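Peptide ABC transporter permease (Staphylococcus hominis, PDB 6EXS) probably imports thioalcohol-conjugated peptides, the precursors of human axillary malodour, as a POT-family transporter of the major facilitator superfamily. Local coordinates at residues 397-400 / 401-405; 297-300 / 301-305. One frame throughout, in Å; residues are numbered along the deposited sequence.

Contact 1: residues 397-400 / 401-405; sequences NWVI and LSYVI. With OLC ((2R)-2,3-dihydroxypropyl (9Z)-octadec-9-enoate), chain B; C3H (2-[[(2~{R})-2-azanyl-3-[(3~{S})-3-methyl-1-oxidanyl-hexan-3-yl]sulfanyl-propanoyl]amino]ethanoic acid), chain O.
Tyr403 lies alongside Val399, one turn further on in the same helix, and its side chain can be followed outward atom by atom. Tyr403 CB sits 3.4 Å from Ile400 O. From there CG turns back beside the backbone N (chi1 -81°), which swings the ring over the preceding turn: Tyr403 CD2 comes within 3.1 Å of Val399 O, obliquely to the ring plane, and Tyr403 CE2 meets the methyl Val399 CG1 at 3.9 Å. On the other flank Tyr403 CD1 approaches C6 of the bound peptide conjugate at 3.4 Å, with the propyl carbon C1 close by. At the tip, OH probably hydrogen-bonds to Gly305 O. A tyrosine suits this place because its broad apolar ring packs on aliphatic parts of the ligand while its hydroxyl ties this helix to residues 301-305.

A different flank of the helix meets lipid. Leu401 lies next to Trp398, both pointing the same way, with Leu401 CD2 4.0 Å from Trp398 CZ3. A monoolein molecule runs over the pair: its C2 covers one indole face near the rim, and its C5 lies 3.6 Å from Leu401 CD2. Asn397 handles the lipid's polar end, Asn397 ND2 giving a fairly straight bond (157°) of 3.1 Å to the carbonyl oxygen O19 of the ester, while Asn322 O accepts from the same nitrogen. Ile400 lays CG2 against the acyl chain at C8.

Regular i to i+4 backbone bonds run beneath, such as Val404 N to Ile400 O at 3.0 Å. This transmembrane helix of the major facilitator fold thus has one flank against lipid and places Tyr403 in the substrate pocket.

Contact 2: residues 297-300 / 301-305; sequences LFWS and IQEQG. With C3H (2-[[(2~{R})-2-azanyl-3-[(3~{S})-3-methyl-1-oxidanyl-hexan-3-yl]sulfanyl-propanoyl]amino]ethanoic acid), chain O.
Near the end of the transmembrane helix 279-302, which lines the substrate pocket of this POT transporter, Gln302 folds between two aromatic residues, Phe298 and Trp299, and the bound ligand. Its chain leaves CB with CG anti to the backbone N, then bends about the CB-CG bond (chi2 -79°), which turns CD aside. The aliphatic part packs on phenylalanine, Gln302 CB 3.6 Å from Phe298 CE2. The amide oxygen Gln302 OE1 lies in the indole plane at the edge of Trp299, 3.3 Å from both CE3 and CZ3, where ring hydrogens carry a small positive charge; the amide stands nearly upright to the indole, 83° between planes. With OE1 at that edge, Gln302 NE2 is turned to the ligand, 3.3 Å from its sulfur. Glutamine thus offers hydrocarbon to one ring and a polar end to the pocket.

Beneath, Gln302 N bonds almost straight (167°) to Phe298 O at 2.9 Å, and Glu303 N reaches Trp299 O. Beyond them the spacing narrows to i+3, as from Gly305 N to Gln302 O. On helix 430-451, Asn448 OD1 binds Ser300 OG and Gln304 NE2, and Asn441 holds Glu303 OE2; Gln304 OE1 is hydrogen-bonded to the hydroxyls of Tyr379 and Tyr463. Having no side chain, Gly305 can press its backbone against the substrate, with Gly305 C 3.3 Å from the ligand methyl C4.

Contact 2 precedes contact 1 in the chain, and the two, with centres about 14 Å apart, converge on one ligand from different parts of the transmembrane bundle. They touch directly: Tyr403 OH lies 2.6 Å from Gly305 O, a probable hydrogen bond that joins helix 396-418 to residues 301-305. Residues 301-305 meet the sulfur, the methyl C4 and the propyl arm, and Tyr403 of 401-405 meets the same propyl arm and the hydroxyethyl one. Both contacts therefore border the thioalcohol part; Phe335 O, Gln336 O and Asn339 N hydrogen-bond to the conjugate. Asn397, Trp398, Ile400 and Leu401 of contact 1 touch lipid instead.

Contact 1: residues 397-400 / 401-405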
loop_
_atom_site.group_PDB
_atom_site.type_symbol
_atom_site.label_atom_id
_atom_site.label_comp_id
_atom_site.label_asym_id
_atom_site.label_seq_id
_atom_site.Cartn_x
_atom_site.Cartn_y
_atom_site.Cartn_z
ATOM N N ASN A 397 -24.510 -3.022 -7.340
ATOM C CA ASN A 397 -24.651 -1.627 -6.896
ATOM C C ASN A 397 -24.390 -1.527 -5.391
ATOM O O ASN A 397 -23.831 -0.527 -4.929
ATOM C CB ASN A 397 -26.053 -1.080 -7.224
ATOM C CG ASN A 397 -26.405 -0.890 -8.690
ATOM O OD1 ASN A 397 -25.602 -1.073 -9.613
ATOM N ND2 ASN A 397 -27.635 -0.496 -8.937
ATOM N N TRP A 398 -24.763 -2.591 -4.643
ATOM C CA TRP A 398 -24.544 -2.735 -3.202
ATOM C C TRP A 398 -23.054 -2.865 -2.892
ATOM O O TRP A 398 -22.555 -2.131 -2.041
ATOM C CB TRP A 398 -25.327 -3.941 -2.647
ATOM C CG TRP A 398 -26.815 -3.739 -2.586
ATOM C CD1 TRP A 398 -27.765 -4.465 -3.240
ATOM C CD2 TRP A 398 -27.523 -2.739 -1.829
ATOM N NE1 TRP A 398 -29.021 -3.988 -2.933
ATOM C CE2 TRP A 398 -28.903 -2.936 -2.062
ATOM C CE3 TRP A 398 -27.123 -1.701 -0.963
ATOM C CZ2 TRP A 398 -29.885 -2.138 -1.462
ATOM C CZ3 TRP A 398 -28.099 -0.917 -0.363
ATOM C CH2 TRP A 398 -29.461 -1.125 -0.630
ATOM N N VAL A 399 -22.337 -3.758 -3.610
ATOM C CA VAL A 399 -20.887 -4.003 -3.461
ATOM C C VAL A 399 -20.126 -2.720 -3.799
ATOM O O VAL A 399 -19.194 -2.367 -3.082
ATOM C CB VAL A 399 -20.389 -5.215 -4.301
ATOM C CG1 VAL A 399 -18.959 -5.601 -3.924
ATOM C CG2 VAL A 399 -21.319 -6.412 -4.146
ATOM N N ILE A 400 -20.570 -2.001 -4.858
ATOM C CA ILE A 400 -20.004 -0.724 -5.295
ATOM C C ILE A 400 -20.219 0.359 -4.210
ATOM O O ILE A 400 -19.290 1.112 -3.921
ATOM C CB ILE A 400 -20.516 -0.325 -6.718
ATOM C CG1 ILE A 400 -19.969 -1.325 -7.784
ATOM C CG2 ILE A 400 -20.125 1.135 -7.066
ATOM C CD1 ILE A 400 -20.665 -1.325 -9.121
ATOM N N LEU A 401 -21.417 0.393 -3.581
ATOM C CA LEU A 401 -21.747 1.318 -2.486
ATOM C C LEU A 401 -20.816 1.086 -1.283
ATOM O O LEU A 401 -20.405 2.054 -0.645
ATOM C CB LEU A 401 -23.240 1.213 -2.082
ATOM C CG LEU A 401 -23.767 2.097 -0.924
ATOM C CD1 LEU A 401 -23.373 3.592 -1.073
ATOM C CD2 LEU A 401 -25.261 1.943 -0.768
ATOM N N SER A 402 -20.445 -0.176 -1.012
ATOM C CA SER A 402 -19.507 -0.497 0.071
ATOM C C SER A 402 -18.121 0.128 -0.197
ATOM O O SER A 402 -17.565 0.761 0.696
ATOM C CB SER A 402 -19.396 -2.001 0.265
ATOM O OG SER A 402 -18.627 -2.263 1.425
ATOM N N TYR A 403 -17.611 0.012 -1.445
ATOM C CA TYR A 403 -16.345 0.607 -1.886
ATOM C C TYR A 403 -16.374 2.138 -1.752
ATOM O O TYR A 403 -15.405 2.725 -1.276
ATOM C CB TYR A 403 -16.050 0.226 -3.349
ATOM C CG TYR A 403 -15.449 -1.153 -3.515
ATOM C CD1 TYR A 403 -14.115 -1.398 -3.191
ATOM C CD2 TYR A 403 -16.204 -2.207 -4.022
ATOM C CE1 TYR A 403 -13.553 -2.663 -3.354
ATOM C CE2 TYR A 403 -15.664 -3.484 -4.151
ATOM C CZ TYR A 403 -14.332 -3.705 -3.832
ATOM O OH TYR A 403 -13.787 -4.958 -3.976
ATOM N N VAL A 404 -17.495 2.768 -2.161
ATOM C CA VAL A 404 -17.694 4.222 -2.134
ATOM C C VAL A 404 -17.685 4.757 -0.696
ATOM O O VAL A 404 -17.068 5.794 -0.454
ATOM C CB VAL A 404 -18.947 4.675 -2.944
ATOM C CG1 VAL A 404 -19.189 6.176 -2.806
ATOM C CG2 VAL A 404 -18.836 4.280 -4.421
ATOM N N ILE A 405 -18.332 4.053 0.257
ATOM C CA ILE A 405 -18.351 4.493 1.661
ATOM C C ILE A 405 -16.934 4.445 2.253
ATOM O O ILE A 405 -16.509 5.389 2.924
ATOM C CB ILE A 405 -19.415 3.750 2.519
ATOM C CG1 ILE A 405 -20.844 3.996 1.965
ATOM C CG2 ILE A 405 -19.321 4.154 4.016
ATOM C CD1 ILE A 405 -21.876 2.908 2.348
HETATM C C18 OLC B . -14.821 2.636 -13.151
HETATM C C10 OLC B . -22.002 4.830 -7.447
HETATM C C9 OLC B . -22.729 4.325 -6.451
HETATM C C17 OLC B . -15.057 2.355 -11.684
HETATM C C11 OLC B . -21.653 4.196 -8.774
HETATM C C8 OLC B . -23.385 2.969 -6.372
HETATM C C24 OLC B . -33.124 -2.638 -4.213
HETATM C C16 OLC B . -16.489 1.988 -11.341
HETATM C C12 OLC B . -20.169 4.339 -9.144
HETATM C C7 OLC B . -24.901 2.974 -6.602
HETATM C C15 OLC B . -17.383 3.156 -10.953
HETATM C C13 OLC B . -19.822 3.872 -10.550
HETATM C C6 OLC B . -25.761 3.485 -5.443
HETATM C C14 OLC B . -18.806 2.737 -10.597
HETATM C C5 OLC B . -26.010 2.512 -4.288
HETATM C C4 OLC B . -26.955 1.334 -4.549
HETATM C C3 OLC B . -28.436 1.677 -4.629
HETATM C C2 OLC B . -29.354 0.538 -4.179
HETATM C C21 OLC B . -30.923 -2.523 -5.475
HETATM C C1 OLC B . -29.701 -0.479 -5.231
HETATM C C22 OLC B . -32.384 -2.931 -5.502
HETATM O O19 OLC B . -29.110 -0.630 -6.266
HETATM O O25 OLC B . -32.642 -3.436 -3.139
HETATM O O23 OLC B . -33.057 -2.323 -6.605
HETATM O O20 OLC B . -30.752 -1.222 -4.854
HETATM O O2 C3H O . -2.699 3.336 -4.354
HETATM C C11 C3H O . -3.703 3.955 -4.348
HETATM O O3 C3H O . -3.859 5.054 -3.696
HETATM C C10 C3H O . -4.970 3.546 -5.040
HETATM N N1 C3H O . -5.112 2.115 -5.170
HETATM C C9 C3H O . -5.640 1.382 -4.205
HETATM O O1 C3H O . -5.289 1.461 -3.037
HETATM C C8 C3H O . -6.731 0.425 -4.559
HETATM N N C3H O . -6.741 0.224 -6.002
HETATM C C7 C3H O . -6.503 -0.933 -3.893
HETATM S S C3H O . -7.485 -1.316 -2.418
HETATM C C3 C3H O . -9.302 -1.495 -2.832
HETATM C C4 C3H O . -9.417 -2.725 -3.694
HETATM C C5 C3H O . -9.754 -0.181 -3.483
HETATM C C6 C3H O . -11.133 -0.155 -4.102
HETATM O O C3H O . -11.093 0.095 -5.469
HETATM C C2 C3H O . -10.134 -1.684 -1.566
HETATM C C1 C3H O . -11.156 -0.595 -1.286
HETATM C C C3H O . -11.932 -0.877 -0.029
#

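Contact 2: residues 297-300 / 301-305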
loop_
_atom_site.group_PDB
_atom_site.type_symbol
_atom_site.label_atom_id
_atom_site.label_comp_id
_atom_site.label_asym_id
_atom_site.label_seq_id
_atom_site.Cartn_x
_atom_site.Cartn_y
_atom_site.Cartn_z
ATOM N N LEU A 297 -7.227 -0.031 11.863
ATOM C CA LEU A 297 -8.620 -0.449 11.700
ATOM C C LEU A 297 -9.163 -0.002 10.342
ATOM O O LEU A 297 -9.955 -0.730 9.733
ATOM C CB LEU A 297 -9.524 0.111 12.820
ATOM C CG LEU A 297 -9.378 -0.423 14.249
ATOM C CD1 LEU A 297 -10.053 0.504 15.216
ATOM C CD2 LEU A 297 -9.952 -1.843 14.393
ATOM N N PHE A 298 -8.737 1.189 9.862
ATOM C CA PHE A 298 -9.168 1.697 8.553
ATOM C C PHE A 298 -8.594 0.855 7.407
ATOM O O PHE A 298 -9.355 0.433 6.530
ATOM C CB PHE A 298 -8.814 3.189 8.344
ATOM C CG PHE A 298 -9.193 3.611 6.945
ATOM C CD1 PHE A 298 -10.493 4.002 6.651
ATOM C CD2 PHE A 298 -8.293 3.481 5.893
ATOM C CE1 PHE A 298 -10.871 4.286 5.346
ATOM C CE2 PHE A 298 -8.676 3.765 4.588
ATOM C CZ PHE A 298 -9.964 4.147 4.324
ATOM N N TRP A 299 -7.248 0.657 7.387
ATOM C CA TRP A 299 -6.575 -0.105 6.336
ATOM C C TRP A 299 -6.908 -1.584 6.362
ATOM O O TRP A 299 -6.829 -2.215 5.314
ATOM C CB TRP A 299 -5.058 0.124 6.318
ATOM C CG TRP A 299 -4.676 1.538 6.037
ATOM C CD1 TRP A 299 -4.054 2.401 6.891
ATOM C CD2 TRP A 299 -4.963 2.286 4.849
ATOM N NE1 TRP A 299 -3.907 3.631 6.298
ATOM C CE2 TRP A 299 -4.453 3.590 5.041
ATOM C CE3 TRP A 299 -5.545 1.964 3.611
ATOM C CZ2 TRP A 299 -4.543 4.583 4.058
ATOM C CZ3 TRP A 299 -5.640 2.942 2.640
ATOM C CH2 TRP A 299 -5.153 4.240 2.867
ATOM N N SER A 300 -7.322 -2.136 7.517
ATOM C CA SER A 300 -7.711 -3.557 7.592
ATOM C C SER A 300 -8.925 -3.790 6.688
ATOM O O SER A 300 -8.870 -4.642 5.801
ATOM C CB SER A 300 -7.998 -3.976 9.035
ATOM O OG SER A 300 -8.540 -5.286 9.101
ATOM N N ILE A 301 -9.970 -2.955 6.860
ATOM C CA ILE A 301 -11.199 -2.978 6.076
ATOM C C ILE A 301 -10.926 -2.523 4.644
ATOM O O ILE A 301 -11.297 -3.236 3.712
ATOM C CB ILE A 301 -12.348 -2.210 6.775
ATOM C CG1 ILE A 301 -12.784 -2.979 8.059
ATOM C CG2 ILE A 301 -13.539 -2.014 5.810
ATOM C CD1 ILE A 301 -13.780 -2.271 8.963
ATOM N N GLN A 302 -10.227 -1.384 4.465
ATOM C CA GLN A 302 -9.883 -0.872 3.132
ATOM C C GLN A 302 -9.071 -1.870 2.267
ATOM O O GLN A 302 -9.438 -2.108 1.124
ATOM C CB GLN A 302 -9.168 0.486 3.231
ATOM C CG GLN A 302 -9.173 1.299 1.940
ATOM C CD GLN A 302 -8.142 0.858 0.926
ATOM O OE1 GLN A 302 -7.086 0.324 1.244
ATOM N NE2 GLN A 302 -8.418 1.101 -0.329
ATOM N N GLU A 303 -7.981 -2.445 2.796
ATOM C CA GLU A 303 -7.158 -3.383 2.022
ATOM C C GLU A 303 -7.849 -4.734 1.741
ATOM O O GLU A 303 -7.323 -5.543 0.966
ATOM C CB GLU A 303 -5.785 -3.584 2.664
ATOM C CG GLU A 303 -4.883 -2.359 2.617
ATOM C CD GLU A 303 -4.199 -2.057 1.298
ATOM O OE1 GLU A 303 -4.516 -2.720 0.283
ATOM O OE2 GLU A 303 -3.340 -1.147 1.284
ATOM N N GLN A 304 -9.047 -4.949 2.318
ATOM C CA GLN A 304 -9.811 -6.169 2.078
ATOM C C GLN A 304 -10.667 -6.079 0.825
ATOM O O GLN A 304 -11.228 -7.087 0.406
ATOM C CB GLN A 304 -10.634 -6.579 3.299
ATOM C CG GLN A 304 -9.888 -7.487 4.261
ATOM C CD GLN A 304 -10.674 -7.687 5.532
ATOM O OE1 GLN A 304 -11.860 -8.045 5.511
ATOM N NE2 GLN A 304 -10.032 -7.457 6.673
ATOM N N GLY A 305 -10.729 -4.904 0.208
ATOM C CA GLY A 305 -11.450 -4.733 -1.045
ATOM C C GLY A 305 -10.723 -5.360 -2.221
ATOM O O GLY A 305 -11.294 -5.472 -3.312
HETATM O O2 C3H O . -2.699 3.336 -4.354
HETATM C C11 C3H O . -3.703 3.955 -4.348
HETATM O O3 C3H O . -3.859 5.054 -3.696
HETATM C C10 C3H O . -4.970 3.546 -5.040
HETATM N N1 C3H O . -5.112 2.115 -5.170
HETATM C C9 C3H O . -5.640 1.382 -4.205
HETATM O O1 C3H O . -5.289 1.461 -3.037
HETATM C C8 C3H O . -6.731 0.425 -4.559
HETATM N N C3H O . -6.741 0.224 -6.002
HETATM C C7 C3H O . -6.503 -0.933 -3.893
HETATM S S C3H O . -7.485 -1.316 -2.418
HETATM C C3 C3H O . -9.302 -1.495 -2.832
HETATM C C4 C3H O . -9.417 -2.725 -3.694
HETATM C C5 C3H O . -9.754 -0.181 -3.483
HETATM C C6 C3H O . -11.133 -0.155 -4.102
HETATM O O C3H O . -11.093 0.095 -5.469
HETATM C C2 C3H O . -10.134 -1.684 -1.566
HETATM C C1 C3H O . -11.156 -0.595 -1.286
HETATM C C C3H O . -11.932 -0.877 -0.029
#